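PDB 2QZB: uncharacterized protein yfeY from Escherichia coli, which is of unknown function but belongs to the DUF1131 family and, with its lipoprotein-type signal, is probably a lipoprotein of the bacterial envelope. Local coordinates for residues G41-R46 with V84-I89; F60-M63 with A69-I72; T93-G98 with I133-S138; D103-A108 with V123-E128; G139-R142 with M148-D151. One frame throughout, in Å; residues are numbered along the deposited sequence.

Contact 1 (G41-R46 with V84-I89); sequences GDYRLR and VLDSDI
The hydroxyl of Tyr43 donates to OD2 of Asp86, with 2.7 Å between Tyr43 OH and Asp86 OD2. It reaches this oxygen almost straight on along the C-O bond. The carboxylate lies beyond the hydroxyl edge of the phenol, with OD2 close to the ring plane, yet its own plane stands nearly perpendicular to the ring, at 89°. Tyr43 places CG anti to its carbonyl carbon (chi1 -66°), which sends the ring across from segment 41-46 to the loop after strand 81-84. There the same hydroxyl also meets an apolar neighbour, Ile89, whose CD1 lies 3.3 Å from Tyr43 OH.

The other oxygen of Asp86 is used within the loop and by Lys64. Asp88 N donates to Asp86 OD1 over 3.0 Å, from above the carboxylate plane, and Lys64 forms salt bridges with both Asp86 and Asp88. A buried carboxylate held by a phenol, an amide and an ammonium group is likely to stay ionised. Ile89 N closes back onto Asp86 O at 3.0 Å, completing a type I beta turn from Asp86 to Ile89, with an Asx turn made by the side chain at its first residue.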
# COMPACT_ATOMS: atom_id res chain seq x y z
N GLY A 41 -0.24 16.16 7.32
CA GLY A 41 0.68 15.61 8.30
C GLY A 41 1.97 16.38 8.19
O GLY A 41 2.12 17.26 7.34
N ASP A 42 2.92 16.03 9.05
CA ASP A 42 4.19 16.69 9.09
C ASP A 42 5.13 15.86 8.21
O ASP A 42 6.05 15.22 8.70
CB ASP A 42 4.70 16.72 10.54
CG ASP A 42 3.67 17.31 11.52
OD1 ASP A 42 3.28 18.47 11.32
OD2 ASP A 42 3.29 16.61 12.49
N TYR A 43 4.89 15.88 6.90
CA TYR A 43 5.67 15.07 5.97
C TYR A 43 6.64 15.94 5.20
O TYR A 43 6.44 17.14 5.11
CB TYR A 43 4.74 14.42 4.95
CG TYR A 43 3.77 13.40 5.52
CD1 TYR A 43 4.22 12.26 6.18
CD2 TYR A 43 2.40 13.59 5.40
CE1 TYR A 43 3.33 11.33 6.67
CE2 TYR A 43 1.51 12.69 5.89
CZ TYR A 43 1.99 11.55 6.52
OH TYR A 43 1.11 10.63 7.00
N ARG A 44 7.65 15.29 4.64
CA ARG A 44 8.48 15.82 3.58
C ARG A 44 8.12 15.04 2.31
O ARG A 44 7.44 14.02 2.36
CB ARG A 44 9.97 15.61 3.94
CG ARG A 44 10.58 16.67 4.91
CD ARG A 44 9.89 16.72 6.30
NE ARG A 44 10.63 17.58 7.22
CZ ARG A 44 11.52 17.16 8.12
NH1 ARG A 44 11.83 15.86 8.26
NH2 ARG A 44 12.13 18.05 8.89
N LEU A 45 8.60 15.52 1.17
CA LEU A 45 8.26 14.95 -0.14
C LEU A 45 9.54 14.87 -1.01
O LEU A 45 10.35 15.81 -1.02
CB LEU A 45 7.20 15.85 -0.80
CG LEU A 45 6.51 15.36 -2.08
CD1 LEU A 45 5.69 14.06 -1.87
CD2 LEU A 45 5.62 16.46 -2.59
N ARG A 46 9.71 13.76 -1.71
CA ARG A 46 10.88 13.48 -2.51
C ARG A 46 10.34 12.96 -3.84
O ARG A 46 9.22 12.50 -3.88
CB ARG A 46 11.58 12.32 -1.82
CG ARG A 46 12.96 12.27 -1.97
CD ARG A 46 13.51 11.63 -0.75
NE ARG A 46 13.40 10.18 -0.70
CZ ARG A 46 14.32 9.43 -0.11
NH1 ARG A 46 15.39 10.02 0.44
NH2 ARG A 46 14.20 8.11 -0.09
N VAL A 84 0.95 2.66 1.24
CA VAL A 84 1.01 3.34 2.53
C VAL A 84 1.85 2.48 3.44
O VAL A 84 1.59 1.27 3.58
CB VAL A 84 -0.38 3.64 3.13
CG1 VAL A 84 -0.27 4.37 4.52
CG2 VAL A 84 -1.20 4.51 2.19
N LEU A 85 2.86 3.07 4.03
CA LEU A 85 3.69 2.35 5.00
C LEU A 85 3.65 3.00 6.38
O LEU A 85 4.23 2.49 7.33
CB LEU A 85 5.13 2.28 4.49
CG LEU A 85 5.34 1.65 3.11
CD1 LEU A 85 5.19 2.62 1.93
CD2 LEU A 85 6.71 1.13 3.08
N ASP A 86 3.00 4.15 6.46
CA ASP A 86 2.85 4.93 7.69
C ASP A 86 1.84 4.23 8.59
O ASP A 86 0.65 4.06 8.23
CB ASP A 86 2.31 6.32 7.34
CG ASP A 86 2.28 7.28 8.53
OD1 ASP A 86 2.45 6.87 9.71
OD2 ASP A 86 2.08 8.48 8.25
N SER A 87 2.33 3.81 9.77
CA SER A 87 1.50 3.01 10.66
C SER A 87 0.35 3.84 11.21
O SER A 87 -0.66 3.28 11.61
CB SER A 87 2.34 2.39 11.79
OG SER A 87 2.92 3.44 12.55
N ASP A 88 0.49 5.16 11.18
CA ASP A 88 -0.56 6.08 11.58
C ASP A 88 -1.72 6.25 10.60
O ASP A 88 -2.69 6.95 10.92
CB ASP A 88 0.02 7.46 11.89
CG ASP A 88 1.09 7.42 12.97
OD1 ASP A 88 2.13 8.11 12.80
OD2 ASP A 88 0.89 6.68 13.97
N ILE A 89 -1.64 5.66 9.42
CA ILE A 89 -2.76 5.77 8.47
C ILE A 89 -3.39 4.40 8.33
O ILE A 89 -2.80 3.52 7.71
CB ILE A 89 -2.24 6.27 7.08
CG1 ILE A 89 -1.51 7.61 7.28
CG2 ILE A 89 -3.38 6.33 6.02
CD1 ILE A 89 -0.88 8.14 6.04

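Contact 2 (F60-M63 with A69-I72); sequences FEVM and AMVI
Val62 faces Met70 and Ile72 across an antiparallel pair of strands, and its side chain can be traced outward from the backbone. Val62 CB lies 3.9 Å from Met70 CB, the two side chains running side by side in the same direction. From there CG1, anti to the backbone N (chi1 176°), turns toward the Ala69 methyl, which it meets loosely, and also packs on the Tyr43 ring. The other branch, CG2, reaches across to Ile72, where Val62 CG2 and Ile72 CD1 approach to 3.6 Å. Phe60 lies on the same face, but its ring leads off to Leu30, Leu45 and Ile35.

Beneath these groups the backbone pairs Phe60 with Ile72 through two bonds, Phe60 N to Ile72 O at 2.9 Å and Ile72 N to Phe60 O at 2.8 Å. Val62 N gives to Met70 O at 2.8 Å. Val62 O is gripped twice, by Ala69 N at 2.7 Å and, less closely, by Met70 N at 3.3 Å. Two residues opposite one make this a classic beta bulge in the hairpin of strands 55-64 and 67-73. On the reverse face Glu61 stands over Val71, its carboxylate salt-bridged to Arg46. The chemistry is thus two-sided: the Val62 face is met mainly by apolar groups, while the Glu61 face carries charge balanced from the neighbouring strand.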
# COMPACT_ATOMS: atom_id res chain seq x y z
N PHE A 60 6.44 9.87 -6.38
CA PHE A 60 6.80 10.66 -5.19
C PHE A 60 6.87 9.76 -3.97
O PHE A 60 6.09 8.82 -3.85
CB PHE A 60 5.82 11.83 -4.94
CG PHE A 60 5.90 12.91 -5.99
CD1 PHE A 60 5.15 12.79 -7.18
CD2 PHE A 60 6.74 14.02 -5.81
CE1 PHE A 60 5.24 13.75 -8.17
CE2 PHE A 60 6.84 14.99 -6.78
CZ PHE A 60 6.09 14.87 -7.97
N GLU A 61 7.82 10.04 -3.09
CA GLU A 61 7.90 9.43 -1.77
C GLU A 61 7.56 10.50 -0.74
O GLU A 61 8.18 11.58 -0.67
CB GLU A 61 9.29 8.83 -1.50
CG GLU A 61 9.51 7.48 -2.24
CD GLU A 61 10.91 6.95 -2.08
OE1 GLU A 61 11.11 5.72 -2.10
OE2 GLU A 61 11.82 7.78 -1.88
N VAL A 62 6.54 10.20 0.04
CA VAL A 62 6.12 11.02 1.12
C VAL A 62 6.92 10.52 2.31
O VAL A 62 6.89 9.36 2.64
CB VAL A 62 4.62 10.85 1.37
CG1 VAL A 62 4.20 11.65 2.57
CG2 VAL A 62 3.81 11.31 0.11
N MET A 63 7.65 11.41 2.96
CA MET A 63 8.64 10.98 3.94
C MET A 63 8.18 11.34 5.34
O MET A 63 7.69 12.44 5.58
CB MET A 63 10.00 11.65 3.66
CG MET A 63 10.59 11.40 2.22
SD MET A 63 10.90 9.66 1.86
CE MET A 63 12.23 9.24 2.95
N ALA A 69 6.84 7.12 4.16
CA ALA A 69 5.46 6.95 4.67
C ALA A 69 4.47 6.49 3.58
O ALA A 69 3.49 5.79 3.88
CB ALA A 69 4.95 8.25 5.29
N MET A 70 4.69 6.93 2.34
CA MET A 70 3.84 6.58 1.17
C MET A 70 4.67 6.72 -0.07
O MET A 70 5.52 7.63 -0.16
CB MET A 70 2.66 7.56 0.88
CG MET A 70 1.68 7.91 1.98
SD MET A 70 0.33 9.03 1.42
CE MET A 70 -0.01 9.68 3.03
N VAL A 71 4.35 5.88 -1.05
CA VAL A 71 4.85 6.00 -2.43
C VAL A 71 3.66 6.29 -3.31
O VAL A 71 2.70 5.52 -3.31
CB VAL A 71 5.50 4.70 -2.93
CG1 VAL A 71 6.11 4.92 -4.37
CG2 VAL A 71 6.58 4.16 -1.96
N ILE A 72 3.71 7.39 -4.06
CA ILE A 72 2.65 7.77 -4.92
C ILE A 72 3.09 7.58 -6.38
O ILE A 72 4.17 8.07 -6.80
CB ILE A 72 2.28 9.24 -4.67
CG1 ILE A 72 1.91 9.46 -3.20
CG2 ILE A 72 1.16 9.65 -5.60
CD1 ILE A 72 1.72 10.95 -2.82

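Contact 3 (T93-G98 with I133-S138)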
# COMPACT_ATOMS: atom_id res chain seq x y z
N THR A 93 -11.34 0.02 6.30
CA THR A 93 -11.72 -1.34 6.68
C THR A 93 -11.30 -1.65 8.10
O THR A 93 -11.66 -2.72 8.61
CB THR A 93 -10.97 -2.35 5.84
OG1 THR A 93 -9.56 -2.19 6.09
CG2 THR A 93 -11.30 -2.16 4.33
N GLY A 94 -10.53 -0.75 8.73
CA GLY A 94 -10.01 -0.95 10.09
C GLY A 94 -8.62 -1.59 10.13
O GLY A 94 -8.01 -1.76 11.19
N VAL A 95 -8.12 -1.99 8.97
CA VAL A 95 -6.83 -2.60 8.90
C VAL A 95 -5.72 -1.51 8.99
O VAL A 95 -5.89 -0.37 8.52
CB VAL A 95 -6.74 -3.49 7.65
CG1 VAL A 95 -5.36 -4.02 7.49
CG2 VAL A 95 -7.78 -4.66 7.76
N LYS A 96 -4.63 -1.87 9.66
CA LYS A 96 -3.48 -0.97 9.81
C LYS A 96 -2.22 -1.80 9.68
O LYS A 96 -2.26 -3.03 9.74
CB LYS A 96 -3.49 -0.29 11.18
CG LYS A 96 -3.44 -1.28 12.34
CD LYS A 96 -3.65 -0.58 13.69
CE LYS A 96 -4.35 -1.47 14.75
NZ LYS A 96 -4.43 -0.78 16.11
N ILE A 97 -1.11 -1.10 9.50
CA ILE A 97 0.21 -1.71 9.56
C ILE A 97 0.34 -2.45 10.89
O ILE A 97 0.01 -1.89 11.93
CB ILE A 97 1.31 -0.64 9.38
CG1 ILE A 97 1.08 0.16 8.10
CG2 ILE A 97 2.71 -1.24 9.40
CD1 ILE A 97 1.31 -0.59 6.86
N GLY A 98 0.78 -3.70 10.85
CA GLY A 98 0.76 -4.52 12.01
C GLY A 98 -0.45 -5.43 12.23
O GLY A 98 -0.37 -6.32 13.06
N ILE A 133 -8.56 -1.49 -2.56
CA ILE A 133 -7.59 -1.68 -1.46
C ILE A 133 -7.07 -3.12 -1.35
O ILE A 133 -7.85 -4.10 -1.48
CB ILE A 133 -8.19 -1.19 -0.10
CG1 ILE A 133 -8.67 0.25 -0.20
CG2 ILE A 133 -7.21 -1.36 1.10
CD1 ILE A 133 -9.57 0.68 0.99
N SER A 134 -5.74 -3.23 -1.15
CA SER A 134 -5.03 -4.48 -0.93
C SER A 134 -4.12 -4.27 0.27
O SER A 134 -3.81 -3.13 0.59
CB SER A 134 -4.14 -4.81 -2.13
OG SER A 134 -4.91 -4.98 -3.31
N TYR A 135 -3.69 -5.36 0.89
CA TYR A 135 -2.75 -5.33 2.01
C TYR A 135 -1.58 -6.19 1.61
O TYR A 135 -1.77 -7.27 1.04
CB TYR A 135 -3.40 -5.90 3.29
CG TYR A 135 -4.78 -5.37 3.63
CD1 TYR A 135 -5.00 -4.01 3.82
CD2 TYR A 135 -5.87 -6.24 3.78
CE1 TYR A 135 -6.27 -3.52 4.10
CE2 TYR A 135 -7.13 -5.75 4.10
CZ TYR A 135 -7.32 -4.41 4.26
OH TYR A 135 -8.57 -3.92 4.60
N GLN A 136 -0.37 -5.74 1.87
CA GLN A 136 0.76 -6.68 1.79
C GLN A 136 1.12 -7.14 3.19
O GLN A 136 0.96 -6.38 4.17
CB GLN A 136 2.00 -6.08 1.09
CG GLN A 136 1.77 -5.67 -0.37
CD GLN A 136 3.08 -5.39 -1.14
OE1 GLN A 136 4.17 -5.31 -0.55
NE2 GLN A 136 2.96 -5.23 -2.47
N PHE A 137 1.59 -8.38 3.29
CA PHE A 137 1.91 -8.99 4.58
C PHE A 137 3.38 -9.36 4.57
O PHE A 137 3.92 -9.67 3.51
CB PHE A 137 1.05 -10.25 4.82
CG PHE A 137 -0.38 -9.93 5.14
CD1 PHE A 137 -1.32 -9.74 4.12
CD2 PHE A 137 -0.78 -9.76 6.45
CE1 PHE A 137 -2.62 -9.41 4.42
CE2 PHE A 137 -2.07 -9.44 6.74
CZ PHE A 137 -3.00 -9.24 5.73
N SER A 138 4.03 -9.31 5.72
CA SER A 138 5.37 -9.91 5.81
C SER A 138 5.57 -10.63 7.12
O SER A 138 4.83 -10.39 8.09
CB SER A 138 6.51 -8.94 5.50
OG SER A 138 6.28 -7.64 5.96
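Tyr135 and Val95 approach from opposite directions, so that the valine comes down on one face of the phenol ring. Val95 CG1 sits 3.7 Å from the centroid of the Tyr135 ring and only 19° off its normal, a CH-pi contact displaced a little toward the rim. The second methyl rests farther out, toward the hydroxyl end, with Val95 CG2 3.5 Å from Tyr135 CZ. Val95 thus straddles the ring from its middle to the oxygen. The fork has this orientation because CG1 is anti to the backbone N (chi1 175°), which leaves CG2 beside that nitrogen.

Thr93 meets the same ring quite differently, end-on at its edge. Its OG1 lies near the ring plane and is hydrogen-bonded to Tyr135 OH; the modelled 2.5 Å between Thr93 OG1 and Tyr135 OH is very short, and its exact length is doubtful. Thr93 OG1 also accepts from Val95 N at 3.2 Å, an ST turn that ties the residue at the ring's edge to the one over its face. Gly94, between them, has a positive phi of 93°, a conformation that suits glycine.

The loop between strand 81-84 and helix 101-104 is thereby laid over strand 133-138, and Tyr105 and Ala127 also pack against Tyr135. Chemically, one face of the phenol is matched by the methyl groups of Val95 and its hydroxyl by the threonine, which has the backbone amide of Val95 as a further partner.

Contact 4 (D103-A108 with V123-E128); sequences DLYSKA and VECKAE
Tyr105 leans on Cys125, one half of the disulfide with Cys112, in a sulfur-aromatic contact. This joins the loop after helix 101-104 to strand 123-126, near the end of the main antiparallel sheet.

The dispersive part is carried by one cysteine side chain. Cys125 SG stands 4.6 Å from the centroid of the Tyr105 ring, 30° off the normal, so the sulfur is oblique to the ring. Cys125 CB touches the hydroxyl end more closely, 3.7 Å from Tyr105 CZ. SG is anti to the carbonyl carbon (chi1 -53°), which turns it toward the CE2 side of the ring while leaving it bonded to Cys112. Within its own segment, Tyr105 has the CB of Leu104 packed over one ring face, and Phe101 and Tyr135 add further aromatic neighbours.

The polar part is a single bond at the hydroxyl end of the phenol. Tyr105 OH donates to Lys126 O, the carbonyl lying at the ring's edge. A phenylalanine here would keep most of the ring packing but would probably leave the Lys126 carbonyl without this donor and the ring less firmly tied to the strand.

Cys125 and Lys126 therefore present different groups, side chain and main chain, to one tyrosine. The bond from Tyr105 OH to Lys126 O measures 2.7 Å, and the hydroxyl sits 53° out of the carbonyl plane.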
# COMPACT_ATOMS: atom_id res chain seq x y z
N ASP A 103 -6.26 -12.24 11.77
CA ASP A 103 -7.38 -11.34 12.06
C ASP A 103 -8.32 -11.20 10.82
O ASP A 103 -9.52 -10.88 10.92
CB ASP A 103 -6.84 -9.95 12.48
CG ASP A 103 -6.56 -9.85 13.99
OD1 ASP A 103 -6.58 -10.88 14.69
OD2 ASP A 103 -6.31 -8.73 14.49
N LEU A 104 -7.76 -11.41 9.64
CA LEU A 104 -8.50 -11.07 8.41
C LEU A 104 -8.86 -12.24 7.56
O LEU A 104 -9.91 -12.22 6.92
CB LEU A 104 -7.69 -10.08 7.55
CG LEU A 104 -7.30 -8.82 8.30
CD1 LEU A 104 -6.26 -8.06 7.51
CD2 LEU A 104 -8.53 -7.95 8.61
N TYR A 105 -7.99 -13.25 7.53
CA TYR A 105 -8.12 -14.39 6.61
C TYR A 105 -7.93 -15.70 7.34
O TYR A 105 -7.04 -15.82 8.18
CB TYR A 105 -7.14 -14.33 5.43
CG TYR A 105 -7.16 -13.01 4.69
CD1 TYR A 105 -8.20 -12.70 3.83
CD2 TYR A 105 -6.17 -12.05 4.91
CE1 TYR A 105 -8.26 -11.48 3.15
CE2 TYR A 105 -6.23 -10.78 4.25
CZ TYR A 105 -7.26 -10.53 3.36
OH TYR A 105 -7.31 -9.33 2.70
N SER A 106 -8.78 -16.67 7.03
CA SER A 106 -8.61 -18.03 7.56
C SER A 106 -7.67 -18.84 6.70
O SER A 106 -7.15 -19.87 7.14
CB SER A 106 -9.96 -18.73 7.68
OG SER A 106 -10.42 -19.19 6.45
N LYS A 107 -7.44 -18.37 5.47
CA LYS A 107 -6.58 -19.04 4.50
C LYS A 107 -6.21 -18.08 3.38
O LYS A 107 -6.90 -17.09 3.14
CB LYS A 107 -7.24 -20.32 3.96
CG LYS A 107 -8.35 -20.12 2.97
CD LYS A 107 -9.20 -21.40 2.76
CE LYS A 107 -8.48 -22.46 1.88
NZ LYS A 107 -9.39 -23.23 0.94
N ALA A 108 -5.11 -18.35 2.72
CA ALA A 108 -4.60 -17.47 1.64
C ALA A 108 -5.32 -17.67 0.30
O ALA A 108 -5.52 -16.70 -0.44
CB ALA A 108 -3.10 -17.69 1.47
N VAL A 123 3.34 -11.02 0.66
CA VAL A 123 2.16 -11.59 0.04
C VAL A 123 1.14 -10.47 0.01
O VAL A 123 1.02 -9.71 0.98
CB VAL A 123 1.67 -12.80 0.87
CG1 VAL A 123 0.37 -13.38 0.30
CG2 VAL A 123 2.73 -13.87 0.84
N GLU A 124 0.44 -10.33 -1.12
CA GLU A 124 -0.55 -9.29 -1.27
C GLU A 124 -1.96 -9.88 -1.40
O GLU A 124 -2.17 -10.79 -2.21
CB GLU A 124 -0.24 -8.48 -2.51
CG GLU A 124 -1.07 -7.23 -2.68
CD GLU A 124 -0.64 -6.45 -3.88
OE1 GLU A 124 0.60 -6.28 -4.08
OE2 GLU A 124 -1.52 -6.03 -4.64
N CYS A 125 -2.90 -9.31 -0.64
CA CYS A 125 -4.28 -9.80 -0.52
C CYS A 125 -5.27 -8.66 -0.69
O CYS A 125 -5.09 -7.61 -0.11
CB CYS A 125 -4.56 -10.43 0.86
SG CYS A 125 -3.42 -11.75 1.46
N LYS A 126 -6.35 -8.90 -1.44
CA LYS A 126 -7.36 -7.88 -1.62
C LYS A 126 -8.17 -7.76 -0.35
O LYS A 126 -8.45 -8.76 0.33
CB LYS A 126 -8.30 -8.20 -2.80
CG LYS A 126 -7.61 -8.80 -4.00
CD LYS A 126 -8.15 -10.22 -4.30
CE LYS A 126 -7.61 -10.79 -5.63
NZ LYS A 126 -7.70 -12.29 -5.68
N ALA A 127 -8.54 -6.54 -0.03
CA ALA A 127 -9.36 -6.27 1.10
C ALA A 127 -10.77 -6.76 0.78
O ALA A 127 -11.29 -6.55 -0.33
CB ALA A 127 -9.36 -4.81 1.37
N GLU A 128 -11.38 -7.44 1.76
CA GLU A 128 -12.73 -7.99 1.62
C GLU A 128 -13.75 -6.87 1.32
O GLU A 128 -13.83 -5.87 2.02
CB GLU A 128 -13.09 -8.77 2.91
CG GLU A 128 -14.55 -9.24 2.98
CD GLU A 128 -14.87 -10.18 1.83
OE1 GLU A 128 -14.07 -11.12 1.62
OE2 GLU A 128 -15.90 -9.97 1.14

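Contact 5 (G139-R142 with M148-D151); sequences GEWR and MPSD
Pro149 sets the CG-CD edge of its pyrrolidine over one face of the six-membered ring of Trp141. Pro149 CG sits 3.5 Å from the centroid of that ring and just 5° off the normal, a CH-pi contact of nearly ideal direction. Its neighbour in the pyrrolidine ring reaches the outer rim, with Pro149 CD 3.4 Å from Trp141 CH2. The two side chains cross at about a right angle. Beside them Pro149 CB comes to 3.9 Å from Arg142 O, a looser backbone contact.

What positions the indole comes next. Trp141 has CG anti to the backbone N (chi1 -165°), carrying the ring out to the proline, and its NE1 donates to Pro144 O farther along the same loop. With the indole cut back to an alanine here, the CG-CD edge of Pro149 would probably lose the ring it rests on, and the Pro144 carbonyl would be left without that N-H. Trp157 and Val123 also pack on the proline, and Lys114 touches the indole.

Farther out, Arg142 turns away from Pro149 and forms a salt bridge back to Glu140, with 3.2 Å between Arg142 NH2 and Glu140 OE1. On the other side Ser150 occupies the N-cap position of helix 151-154. The loop leaving strand 133-138 is therefore folded back on itself by a tryptophan-proline CH-pi contact, one residue ahead of the helix N-cap.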
# COMPACT_ATOMS: atom_id res chain seq x y z
N GLY A 139 6.54 -11.54 7.15
CA GLY A 139 6.75 -12.40 8.31
C GLY A 139 7.84 -13.38 7.94
O GLY A 139 8.47 -13.21 6.89
N GLU A 140 8.06 -14.40 8.78
CA GLU A 140 9.11 -15.40 8.50
C GLU A 140 8.77 -16.26 7.30
O GLU A 140 7.71 -16.91 7.28
CB GLU A 140 9.34 -16.30 9.74
CG GLU A 140 10.64 -17.15 9.70
CD GLU A 140 11.04 -17.69 11.10
OE1 GLU A 140 10.28 -17.43 12.09
OE2 GLU A 140 12.09 -18.38 11.22
N TRP A 141 9.66 -16.29 6.32
CA TRP A 141 9.47 -17.15 5.16
C TRP A 141 9.78 -18.61 5.51
O TRP A 141 10.65 -18.89 6.35
CB TRP A 141 10.31 -16.71 3.96
CG TRP A 141 9.87 -17.35 2.68
CD1 TRP A 141 10.25 -18.56 2.19
CD2 TRP A 141 8.94 -16.80 1.74
NE1 TRP A 141 9.60 -18.82 0.99
CE2 TRP A 141 8.80 -17.75 0.69
CE3 TRP A 141 8.20 -15.61 1.68
CZ2 TRP A 141 7.96 -17.53 -0.40
CZ3 TRP A 141 7.37 -15.39 0.59
CH2 TRP A 141 7.27 -16.34 -0.44
N ARG A 142 9.04 -19.50 4.87
CA ARG A 142 9.14 -20.93 5.06
C ARG A 142 8.82 -21.55 3.70
O ARG A 142 7.94 -21.05 3.00
CB ARG A 142 8.13 -21.38 6.10
CG ARG A 142 8.53 -22.55 6.94
CD ARG A 142 7.94 -22.41 8.34
NE ARG A 142 8.88 -21.72 9.22
CZ ARG A 142 8.56 -20.82 10.14
NH1 ARG A 142 7.30 -20.43 10.35
NH2 ARG A 142 9.54 -20.28 10.85
N MET A 148 3.65 -18.59 -2.75
CA MET A 148 3.13 -18.13 -1.46
C MET A 148 3.44 -19.20 -0.42
O MET A 148 3.24 -20.37 -0.69
CB MET A 148 1.60 -17.96 -1.51
CG MET A 148 1.10 -16.62 -1.98
SD MET A 148 -0.54 -16.31 -1.32
CE MET A 148 -1.53 -17.62 -2.09
N PRO A 149 3.94 -18.81 0.77
CA PRO A 149 4.00 -19.76 1.90
C PRO A 149 2.60 -20.26 2.34
O PRO A 149 1.58 -19.65 2.01
CB PRO A 149 4.63 -18.94 3.03
CG PRO A 149 5.29 -17.83 2.39
CD PRO A 149 4.50 -17.50 1.15
N SER A 150 2.58 -21.36 3.08
CA SER A 150 1.35 -22.01 3.49
C SER A 150 0.59 -21.18 4.52
O SER A 150 1.13 -20.21 5.07
CB SER A 150 1.67 -23.37 4.10
OG SER A 150 2.06 -23.22 5.46
N ASP A 151 -0.64 -21.62 4.81
CA ASP A 151 -1.53 -20.99 5.78
C ASP A 151 -0.99 -21.01 7.23
O ASP A 151 -1.21 -20.06 7.98
CB ASP A 151 -2.94 -21.61 5.72
CG ASP A 151 -3.60 -21.48 4.33
OD1 ASP A 151 -3.44 -20.43 3.65
OD2 ASP A 151 -4.30 -22.45 3.93

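Contacts 1 to 4 all reach one antiparallel sheet, in two groups. Contacts 1 and 2 share one end, their centres about 7 Å apart; contact 2 is nested in the loop closed by contact 1, and Arg44 O is 2.7 Å from Met63 N. At the other end contacts 3 and 4, about 9 Å between centres, meet through neighbouring strands, with Tyr135 N 2.8 Å from Cys125 O. Contact 5 lies beyond the sheet, in the loop between strand 133-138 and helix 151-154, about 13 Å from contact 4 by centres, and touches it where Ala108 N is 2.8 Å from Asp151 OD1. Between the groups, Ile97 of contact 3 packs on the loop of contact 1, centres about 15 Å apart.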